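Local coordinates for protein SVS_variant_AS1 (Streptomyces sp. CWA1, PDB 6TJA) that probably cyclises geranylgeranyl diphosphate to the diterpene spiroviolene, as an engineered ancestral version of a bacterial class I terpene cyclase, at residues 216-221 against 350-355; 248-253 against 259-264; 301-306 against 330-335. All coordinates share one frame; numbering follows the deposited sequence.

Contact 1 (216-221 against 350-355); sequences LTEMAI and IAWWWD
Glu218 makes its polar contact with Trp353 and Trp352 through one carboxylate oxygen, OE1, while its CB lies against the NE1 and CZ2 side of Trp353. Its side chain runs out extended beyond CG and crosses the Trp353 indole at about a right angle. Trp353 NE1 donates to Glu218 OE1 over 3.0 Å, with an N-H...O angle of 155°. The oxygen uses its anti lone pair, pointing away from OE2, and lies in the indole plane. The carboxylate itself is turned 80° from that plane. Glu218 OE1 also sits 3.3 Å from Trp352 CZ2, an oblique approach to the second ring. The other oxygen, OE2, makes a salt bridge to Arg112 of the second subunit and a long, weak ion pair with Arg214. Glu218 belongs to helix 211-231 of the all-helical class I terpene cyclase fold. Trp352 and Trp353 belong to a short 3-10 turn of the C-terminal tail, which packs on that helix. Met219, next along, reaches a different part of Trp353. Its CG lies over one face of the indole, 3.5 Å from Trp353 CE3, in a CH-pi contact. An extended chi2 (-166°) carries the sulfur on past the ring. Met219 SD comes to 4.8 Å from the centroid of the Trp353 six-membered ring, an oblique Met-aromatic contact. Ile350 CB covers the opposite face of the same indole.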
loop_
_atom_site.group_PDB
_atom_site.type_symbol
_atom_site.label_atom_id
_atom_site.label_comp_id
_atom_site.label_asym_id
_atom_site.label_seq_id
_atom_site.Cartn_x
_atom_site.Cartn_y
_atom_site.Cartn_z
ATOM N N LEU A 216 -13.707 -10.075 6.708
ATOM C CA LEU A 216 -13.958 -11.369 6.001
ATOM C C LEU A 216 -12.812 -11.586 5.025
ATOM O O LEU A 216 -12.383 -12.711 4.878
ATOM C CB LEU A 216 -15.302 -11.318 5.248
ATOM C CG LEU A 216 -16.539 -11.497 6.119
ATOM C CD1 LEU A 216 -17.814 -11.182 5.330
ATOM C CD2 LEU A 216 -16.617 -12.914 6.684
ATOM N N THR A 217 -12.314 -10.517 4.409
ATOM C CA THR A 217 -11.231 -10.604 3.409
ATOM C C THR A 217 -9.937 -11.026 4.133
ATOM O O THR A 217 -9.244 -11.985 3.677
ATOM C CB THR A 217 -11.100 -9.295 2.622
ATOM O OG1 THR A 217 -12.319 -8.991 1.930
ATOM C CG2 THR A 217 -9.972 -9.386 1.617
ATOM N N GLU A 218 -9.613 -10.344 5.231
ATOM C CA GLU A 218 -8.419 -10.680 6.037
ATOM C C GLU A 218 -8.521 -12.143 6.492
ATOM O O GLU A 218 -7.527 -12.859 6.383
ATOM C CB GLU A 218 -8.274 -9.661 7.153
ATOM C CG GLU A 218 -7.730 -8.327 6.679
ATOM C CD GLU A 218 -7.052 -7.529 7.776
ATOM O OE1 GLU A 218 -7.208 -7.925 8.957
ATOM O OE2 GLU A 218 -6.372 -6.511 7.464
ATOM N N MET A 219 -9.703 -12.599 6.901
ATOM C CA MET A 219 -9.856 -13.958 7.453
ATOM C C MET A 219 -9.625 -14.949 6.327
ATOM O O MET A 219 -8.902 -15.967 6.547
ATOM C CB MET A 219 -11.225 -14.143 8.109
ATOM C CG MET A 219 -11.216 -13.481 9.477
ATOM S SD MET A 219 -12.533 -13.871 10.594
ATOM C CE MET A 219 -13.757 -12.688 10.024
ATOM N N ALA A 220 -10.192 -14.664 5.160
ATOM C CA ALA A 220 -10.017 -15.538 3.991
ATOM C C ALA A 220 -8.520 -15.657 3.727
ATOM O O ALA A 220 -8.033 -16.783 3.476
ATOM C CB ALA A 220 -10.768 -14.989 2.815
ATOM N N ILE A 221 -7.817 -14.518 3.767
ATOM C CA ILE A 221 -6.364 -14.421 3.452
ATOM C C ILE A 221 -5.572 -15.199 4.500
ATOM O O ILE A 221 -4.671 -15.935 4.107
ATOM C CB ILE A 221 -5.933 -12.954 3.331
ATOM C CG1 ILE A 221 -6.504 -12.351 2.055
ATOM C CG2 ILE A 221 -4.420 -12.785 3.382
ATOM C CD1 ILE A 221 -6.349 -10.849 2.001
ATOM N N ILE A 350 -5.432 -9.230 15.566
ATOM C CA ILE A 350 -6.581 -9.786 14.794
ATOM C C ILE A 350 -7.854 -9.845 15.638
ATOM O O ILE A 350 -8.887 -10.258 15.072
ATOM C CB ILE A 350 -6.233 -11.146 14.167
ATOM C CG1 ILE A 350 -5.946 -12.226 15.215
ATOM C CG2 ILE A 350 -5.094 -10.996 13.192
ATOM C CD1 ILE A 350 -5.946 -13.661 14.672
ATOM N N ALA A 351 -7.806 -9.445 16.911
ATOM C CA ALA A 351 -8.936 -9.556 17.859
ATOM C C ALA A 351 -10.139 -8.774 17.330
ATOM O O ALA A 351 -11.303 -9.216 17.547
ATOM C CB ALA A 351 -8.508 -9.067 19.214
ATOM N N TRP A 352 -9.899 -7.685 16.600
ATOM C CA TRP A 352 -11.014 -6.868 16.054
ATOM C C TRP A 352 -11.853 -7.680 15.055
ATOM O O TRP A 352 -13.003 -7.274 14.789
ATOM C CB TRP A 352 -10.501 -5.558 15.448
ATOM C CG TRP A 352 -9.684 -5.714 14.206
ATOM C CD1 TRP A 352 -8.340 -5.949 14.114
ATOM C CD2 TRP A 352 -10.175 -5.632 12.862
ATOM N NE1 TRP A 352 -7.965 -6.011 12.807
ATOM C CE2 TRP A 352 -9.074 -5.823 12.018
ATOM C CE3 TRP A 352 -11.434 -5.428 12.302
ATOM C CZ2 TRP A 352 -9.206 -5.828 10.634
ATOM C CZ3 TRP A 352 -11.556 -5.391 10.933
ATOM C CH2 TRP A 352 -10.461 -5.606 10.117
ATOM N N TRP A 353 -11.376 -8.817 14.537
ATOM C CA TRP A 353 -12.261 -9.655 13.677
ATOM C C TRP A 353 -13.501 -10.150 14.435
ATOM O O TRP A 353 -14.463 -10.523 13.771
ATOM C CB TRP A 353 -11.535 -10.845 13.083
ATOM C CG TRP A 353 -10.403 -10.508 12.180
ATOM C CD1 TRP A 353 -10.143 -9.335 11.541
ATOM C CD2 TRP A 353 -9.335 -11.404 11.842
ATOM N NE1 TRP A 353 -8.971 -9.440 10.831
ATOM C CE2 TRP A 353 -8.463 -10.699 10.984
ATOM C CE3 TRP A 353 -9.053 -12.737 12.167
ATOM C CZ2 TRP A 353 -7.320 -11.291 10.441
ATOM C CZ3 TRP A 353 -7.906 -13.305 11.663
ATOM C CH2 TRP A 353 -7.061 -12.590 10.804
ATOM N N TRP A 354 -13.450 -10.204 15.766
ATOM C CA TRP A 354 -14.517 -10.743 16.653
ATOM C C TRP A 354 -15.339 -9.626 17.305
ATOM O O TRP A 354 -16.174 -9.988 18.135
ATOM C CB TRP A 354 -13.893 -11.619 17.750
ATOM C CG TRP A 354 -13.484 -12.980 17.298
ATOM C CD1 TRP A 354 -14.251 -14.117 17.316
ATOM C CD2 TRP A 354 -12.211 -13.355 16.739
ATOM N NE1 TRP A 354 -13.542 -15.181 16.812
ATOM C CE2 TRP A 354 -12.284 -14.748 16.460
ATOM C CE3 TRP A 354 -11.029 -12.659 16.443
ATOM C CZ2 TRP A 354 -11.200 -15.440 15.928
ATOM C CZ3 TRP A 354 -9.966 -13.344 15.903
ATOM C CH2 TRP A 354 -10.050 -14.718 15.653
ATOM N N ASP A 355 -15.051 -8.347 17.014
ATOM C CA ASP A 355 -15.689 -7.161 17.642
ATOM C C ASP A 355 -16.844 -6.690 16.749
ATOM O O ASP A 355 -16.599 -5.878 15.869
ATOM C CB ASP A 355 -14.625 -6.087 17.871
ATOM C CG ASP A 355 -15.116 -4.835 18.566
ATOM O OD1 ASP A 355 -16.343 -4.675 18.650
ATOM O OD2 ASP A 355 -14.251 -4.036 19.035
#

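Contact 2 (248-253 against 259-264); sequences SVLMHH and QEAVEE
Leu250 and Ala261 face each other where two consecutive helices, 246-254 and 258-283, meet at a steep angle across a short connection. This pair of helices lies at the edge of the all-helical terpene cyclase domain. The axes of the two short segments come within 8.7 Å, and their N-to-C directions differ by 120°. The small methyl of Ala261 permits a close approach: the CA atoms of Leu250 and Ala261 are 5.6 Å apart. Both CB atoms point toward the facing helix, and Leu250 CB meets Ala261 CB at 3.9 Å. The Ala261 methyl also receives Met251, whose CG reaches it from the next position on helix 246-254. Met251 then bends at chi3, and its side chain is only partly buried.

Beyond CB, Leu250 extends past Ala261 toward the next turn of helix 258-283. Its CD1 rests 3.6 Å from the backbone oxygen Ala261 O, a plain van der Waals contact. There it meets Glu264 at about a right angle. The contact uses the aliphatic part of the glutamate: Leu250 CD1 is 3.9 Å from Glu264 CG and also touches its CB. With CG trans to the backbone N (chi1 -174°), Glu264 lays that carbon beside both leucine branches, and a bend at chi2 (58°) then turns the carboxylate. Its OE2 has a long, weak ion pair with Arg254, so the charged end is directed to the C-terminal end of the first helix. Ala265, one residue further on, also packs against Leu250. On helix 258-283 itself, Gln259 NE2 donates to Glu263 OE2 over 3.0 Å, using the anti lone pair of that oxygen.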
loop_
_atom_site.group_PDB
_atom_site.type_symbol
_atom_site.label_atom_id
_atom_site.label_comp_id
_atom_site.label_asym_id
_atom_site.label_seq_id
_atom_site.Cartn_x
_atom_site.Cartn_y
_atom_site.Cartn_z
ATOM N N SER A 248 7.399 -23.077 13.169
ATOM C CA SER A 248 8.668 -22.601 13.786
ATOM C C SER A 248 8.335 -21.545 14.838
ATOM O O SER A 248 9.063 -21.480 15.829
ATOM C CB SER A 248 9.658 -22.035 12.788
ATOM O OG SER A 248 9.828 -22.873 11.659
ATOM N N VAL A 249 7.296 -20.726 14.602
ATOM C CA VAL A 249 6.920 -19.627 15.532
ATOM C C VAL A 249 6.438 -20.244 16.850
ATOM O O VAL A 249 6.914 -19.803 17.903
ATOM C CB VAL A 249 5.879 -18.654 14.936
ATOM C CG1 VAL A 249 5.301 -17.752 16.018
ATOM C CG2 VAL A 249 6.432 -17.813 13.792
ATOM N N LEU A 250 5.524 -21.211 16.805
ATOM C CA LEU A 250 4.984 -21.864 18.027
ATOM C C LEU A 250 6.083 -22.680 18.725
ATOM O O LEU A 250 6.141 -22.638 19.976
ATOM C CB LEU A 250 3.781 -22.732 17.668
ATOM C CG LEU A 250 2.597 -21.966 17.079
ATOM C CD1 LEU A 250 1.573 -22.934 16.532
ATOM C CD2 LEU A 250 1.948 -21.052 18.108
ATOM N N MET A 251 6.932 -23.386 17.980
ATOM C CA MET A 251 8.057 -24.163 18.570
ATOM C C MET A 251 8.981 -23.222 19.346
ATOM O O MET A 251 9.273 -23.542 20.513
ATOM C CB MET A 251 8.856 -24.930 17.514
ATOM C CG MET A 251 8.054 -26.078 16.952
ATOM S SD MET A 251 8.881 -26.941 15.632
ATOM C CE MET A 251 10.313 -27.578 16.506
ATOM N N HIS A 252 9.366 -22.087 18.756
ATOM C CA HIS A 252 10.281 -21.102 19.385
ATOM C C HIS A 252 9.590 -20.401 20.560
ATOM O O HIS A 252 10.208 -20.336 21.633
ATOM C CB HIS A 252 10.807 -20.116 18.338
ATOM C CG HIS A 252 11.841 -19.178 18.868
ATOM N ND1 HIS A 252 11.516 -17.971 19.466
ATOM C CD2 HIS A 252 13.182 -19.264 18.902
ATOM C CE1 HIS A 252 12.617 -17.355 19.839
ATOM N NE2 HIS A 252 13.643 -18.128 19.517
ATOM N N HIS A 253 8.365 -19.872 20.392
ATOM C CA HIS A 253 7.769 -18.933 21.384
ATOM C C HIS A 253 7.008 -19.679 22.501
ATOM O O HIS A 253 6.926 -19.118 23.600
ATOM C CB HIS A 253 6.958 -17.832 20.697
ATOM C CG HIS A 253 7.834 -16.849 19.997
ATOM N ND1 HIS A 253 8.540 -15.869 20.676
ATOM C CD2 HIS A 253 8.155 -16.711 18.684
ATOM C CE1 HIS A 253 9.242 -15.144 19.820
ATOM N NE2 HIS A 253 9.032 -15.651 18.576
ATOM N N GLN A 259 5.169 -31.702 16.711
ATOM C CA GLN A 259 3.834 -32.355 16.775
ATOM C C GLN A 259 2.847 -31.464 17.536
ATOM O O GLN A 259 1.738 -31.317 17.030
ATOM C CB GLN A 259 3.870 -33.738 17.431
ATOM C CG GLN A 259 2.533 -34.483 17.330
ATOM C CD GLN A 259 1.966 -34.537 15.922
ATOM O OE1 GLN A 259 2.675 -34.784 14.947
ATOM N NE2 GLN A 259 0.670 -34.286 15.795
ATOM N N GLU A 260 3.218 -30.917 18.704
ATOM C CA GLU A 260 2.340 -29.991 19.485
ATOM C C GLU A 260 2.046 -28.723 18.653
ATOM O O GLU A 260 0.883 -28.319 18.583
ATOM C CB GLU A 260 2.976 -29.649 20.840
ATOM C CG GLU A 260 3.065 -30.830 21.817
ATOM C CD GLU A 260 4.055 -30.650 22.970
ATOM O OE1 GLU A 260 4.763 -29.631 22.987
ATOM O OE2 GLU A 260 4.127 -31.545 23.851
ATOM N N ALA A 261 3.049 -28.136 18.003
ATOM C CA ALA A 261 2.892 -26.950 17.128
ATOM C C ALA A 261 1.922 -27.278 15.981
ATOM O O ALA A 261 1.041 -26.437 15.718
ATOM C CB ALA A 261 4.228 -26.451 16.616
ATOM N N VAL A 262 2.036 -28.442 15.339
ATOM C CA VAL A 262 1.126 -28.819 14.206
ATOM C C VAL A 262 -0.331 -28.800 14.709
ATOM O O VAL A 262 -1.219 -28.290 13.979
ATOM C CB VAL A 262 1.504 -30.178 13.573
ATOM C CG1 VAL A 262 0.392 -30.744 12.678
ATOM C CG2 VAL A 262 2.810 -30.092 12.803
ATOM N N GLU A 263 -0.570 -29.344 15.905
ATOM C CA GLU A 263 -1.905 -29.407 16.556
ATOM C C GLU A 263 -2.364 -28.003 16.969
ATOM O O GLU A 263 -3.525 -27.678 16.713
ATOM C CB GLU A 263 -1.850 -30.366 17.739
ATOM C CG GLU A 263 -1.834 -31.811 17.261
ATOM C CD GLU A 263 -1.765 -32.860 18.353
ATOM O OE1 GLU A 263 -2.304 -32.585 19.464
ATOM O OE2 GLU A 263 -1.175 -33.949 18.094
ATOM N N GLU A 264 -1.510 -27.225 17.635
ATOM C CA GLU A 264 -1.828 -25.827 17.995
ATOM C C GLU A 264 -2.178 -25.041 16.722
ATOM O O GLU A 264 -3.162 -24.269 16.732
ATOM C CB GLU A 264 -0.671 -25.188 18.760
ATOM C CG GLU A 264 -1.006 -23.789 19.273
ATOM C CD GLU A 264 -2.222 -23.706 20.197
ATOM O OE1 GLU A 264 -2.649 -24.765 20.718
ATOM O OE2 GLU A 264 -2.736 -22.580 20.407
#

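Contact 3 (301-306 against 330-335); sequences GIRGNA and LTWAES
The Arg303 chain leaves the helix with CG trans to the backbone N and then turns at chi2 (46°), which carries its guanidinium onto the indole of Trp332. Trp332 has CG opposite its own carbonyl carbon (chi1 -55°), and its ring reaches back toward the helix. The two side chains therefore come from opposite directions and overlap at their flat ends. The guanidinium lies on one face of the indole, with the planes 19° apart and the centres 3.8 Å apart. Arg303 CZ is 3.5 Å from Trp332 CE2, at the junction of the two rings. Arg303 NE lies above the CZ2-CH2 rim, 3.5 Å from Trp332 CZ2. This is a stacked cation-pi contact. Arg303 NH2 and Trp332 NE1 approach to 3.3 Å, but both are donors and do not bond.

Arg303 and Ala306 stand on helix 289-309, the last long helix of the terpene cyclase fold. Trp332 lies in the extended tail that follows it, after the unmodelled residues 312-326. The stack joins this tail to the helix. The same region also takes in the N-terminal part of the chain, since Ala333 shares backbone hydrogen bonds with Ile13, and Cys15 touches Trp332.

Two of the guanidinium nitrogens, NE and NH1, have partners at the rim of the group. Arg303 NE forms a salt bridge with Glu307 OE1, and Arg303 NH1 donates to Cys15 O. These bonds would limit its rotation over the ring. Ala306 approaches differently. Its CB points toward the tail and meets the indole at the edge, near the ring plane, 4.1 Å from Trp332 CZ3.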
loop_
_atom_site.group_PDB
_atom_site.type_symbol
_atom_site.label_atom_id
_atom_site.label_comp_id
_atom_site.label_asym_id
_atom_site.label_seq_id
_atom_site.Cartn_x
_atom_site.Cartn_y
_atom_site.Cartn_z
ATOM N N GLY A 301 -12.144 -19.233 -3.034
ATOM C CA GLY A 301 -10.694 -19.009 -2.852
ATOM C C GLY A 301 -10.132 -19.833 -1.703
ATOM O O GLY A 301 -9.188 -20.530 -1.951
ATOM N N ILE A 302 -10.715 -19.765 -0.495
ATOM C CA ILE A 302 -10.226 -20.507 0.702
ATOM C C ILE A 302 -10.164 -21.994 0.337
ATOM O O ILE A 302 -9.099 -22.592 0.461
ATOM C CB ILE A 302 -11.106 -20.279 1.939
ATOM C CG1 ILE A 302 -11.066 -18.832 2.430
ATOM C CG2 ILE A 302 -10.734 -21.252 3.055
ATOM C CD1 ILE A 302 -12.129 -18.510 3.461
ATOM N N ARG A 303 -11.284 -22.549 -0.108
ATOM C CA ARG A 303 -11.412 -23.972 -0.525
ATOM C C ARG A 303 -10.444 -24.298 -1.665
ATOM O O ARG A 303 -9.737 -25.321 -1.583
ATOM C CB ARG A 303 -12.841 -24.259 -0.997
ATOM C CG ARG A 303 -13.084 -25.706 -1.413
ATOM C CD ARG A 303 -12.522 -26.738 -0.448
ATOM N NE ARG A 303 -12.835 -28.024 -1.021
ATOM C CZ ARG A 303 -13.594 -28.957 -0.454
ATOM N NH1 ARG A 303 -14.065 -28.809 0.776
ATOM N NH2 ARG A 303 -13.845 -30.068 -1.113
ATOM N N GLY A 304 -10.430 -23.478 -2.705
ATOM C CA GLY A 304 -9.573 -23.689 -3.889
ATOM C C GLY A 304 -8.101 -23.656 -3.525
ATOM O O GLY A 304 -7.329 -24.536 -3.991
ATOM N N ASN A 305 -7.680 -22.662 -2.742
ATOM C CA ASN A 305 -6.311 -22.649 -2.178
ATOM C C ASN A 305 -6.006 -23.979 -1.483
ATOM O O ASN A 305 -4.940 -24.587 -1.768
ATOM C CB ASN A 305 -6.129 -21.515 -1.192
ATOM C CG ASN A 305 -4.727 -21.511 -0.642
ATOM O OD1 ASN A 305 -3.814 -21.085 -1.340
ATOM N ND2 ASN A 305 -4.568 -22.002 0.575
ATOM N N ALA A 306 -6.872 -24.439 -0.592
ATOM C CA ALA A 306 -6.624 -25.695 0.165
ATOM C C ALA A 306 -6.558 -26.889 -0.799
ATOM O O ALA A 306 -5.633 -27.721 -0.689
ATOM C CB ALA A 306 -7.677 -25.882 1.220
ATOM N N LEU A 330 -10.076 -36.804 -2.272
ATOM C CA LEU A 330 -9.521 -36.088 -1.093
ATOM C C LEU A 330 -10.408 -36.375 0.123
ATOM O O LEU A 330 -11.654 -36.450 -0.047
ATOM C CB LEU A 330 -9.484 -34.583 -1.368
ATOM C CG LEU A 330 -8.611 -34.125 -2.534
ATOM C CD1 LEU A 330 -8.739 -32.625 -2.720
ATOM C CD2 LEU A 330 -7.151 -34.526 -2.341
ATOM N N THR A 331 -9.786 -36.523 1.296
ATOM C CA THR A 331 -10.457 -36.555 2.624
ATOM C C THR A 331 -10.368 -35.156 3.255
ATOM O O THR A 331 -9.289 -34.552 3.251
ATOM C CB THR A 331 -9.880 -37.663 3.518
ATOM O OG1 THR A 331 -8.461 -37.503 3.603
ATOM C CG2 THR A 331 -10.211 -39.053 3.011
ATOM N N TRP A 332 -11.488 -34.675 3.775
ATOM C CA TRP A 332 -11.597 -33.448 4.600
ATOM C C TRP A 332 -12.060 -33.791 6.015
ATOM O O TRP A 332 -12.856 -34.728 6.140
ATOM C CB TRP A 332 -12.579 -32.492 3.943
ATOM C CG TRP A 332 -12.199 -32.212 2.531
ATOM C CD1 TRP A 332 -12.604 -32.910 1.434
ATOM C CD2 TRP A 332 -11.317 -31.176 2.067
ATOM N NE1 TRP A 332 -12.029 -32.377 0.316
ATOM C CE2 TRP A 332 -11.245 -31.309 0.665
ATOM C CE3 TRP A 332 -10.613 -30.135 2.683
ATOM C CZ2 TRP A 332 -10.483 -30.448 -0.127
ATOM C CZ3 TRP A 332 -9.848 -29.297 1.903
ATOM C CH2 TRP A 332 -9.785 -29.447 0.517
ATOM N N ALA A 333 -11.624 -32.997 7.007
ATOM C CA ALA A 333 -12.138 -33.009 8.398
ATOM C C ALA A 333 -13.591 -32.551 8.364
ATOM O O ALA A 333 -13.855 -31.535 7.709
ATOM C CB ALA A 333 -11.320 -32.114 9.303
ATOM N N GLU A 334 -14.459 -33.237 9.099
ATOM C CA GLU A 334 -15.910 -32.952 9.171
ATOM C C GLU A 334 -16.172 -31.881 10.239
ATOM O O GLU A 334 -17.138 -31.106 10.071
ATOM C CB GLU A 334 -16.645 -34.265 9.445
ATOM C CG GLU A 334 -18.153 -34.134 9.462
ATOM C CD GLU A 334 -18.845 -35.454 9.747
ATOM O OE1 GLU A 334 -18.201 -36.515 9.526
ATOM O OE2 GLU A 334 -20.016 -35.422 10.198
ATOM N N SER A 335 -15.343 -31.820 11.282
ATOM C CA SER A 335 -15.468 -30.863 12.419
ATOM C C SER A 335 -14.202 -30.026 12.540
ATOM O O SER A 335 -13.116 -30.500 12.201
ATOM C CB SER A 335 -15.709 -31.592 13.721
ATOM O OG SER A 335 -16.669 -32.624 13.568
#

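How the contacts relate
Contacts 1 and 3 touch: Ala220 CA of helix 211-231 lies 3.7 Å from Ile302 CD1 of helix 289-309, with centres about 19 Å apart. In both, part of the C-terminal tail lies against a helix. Contact 2 stands off, its nearest atoms about 11 Å from either of the others. Along the chain, contacts 2 and 3 are in series, both nested within the loop closed by contact 1. A sequence matching the NSE motif, which probably binds metal as in relatives, begins at Asn228, a weak hydrogen-bond partner of Asn305, near the end of helix 211-231 and runs into unmodelled residues. The Glu218 side chain lies about 4 Å from a bound di(hydroxyethyl)ether, probably from the crystallisation liquor.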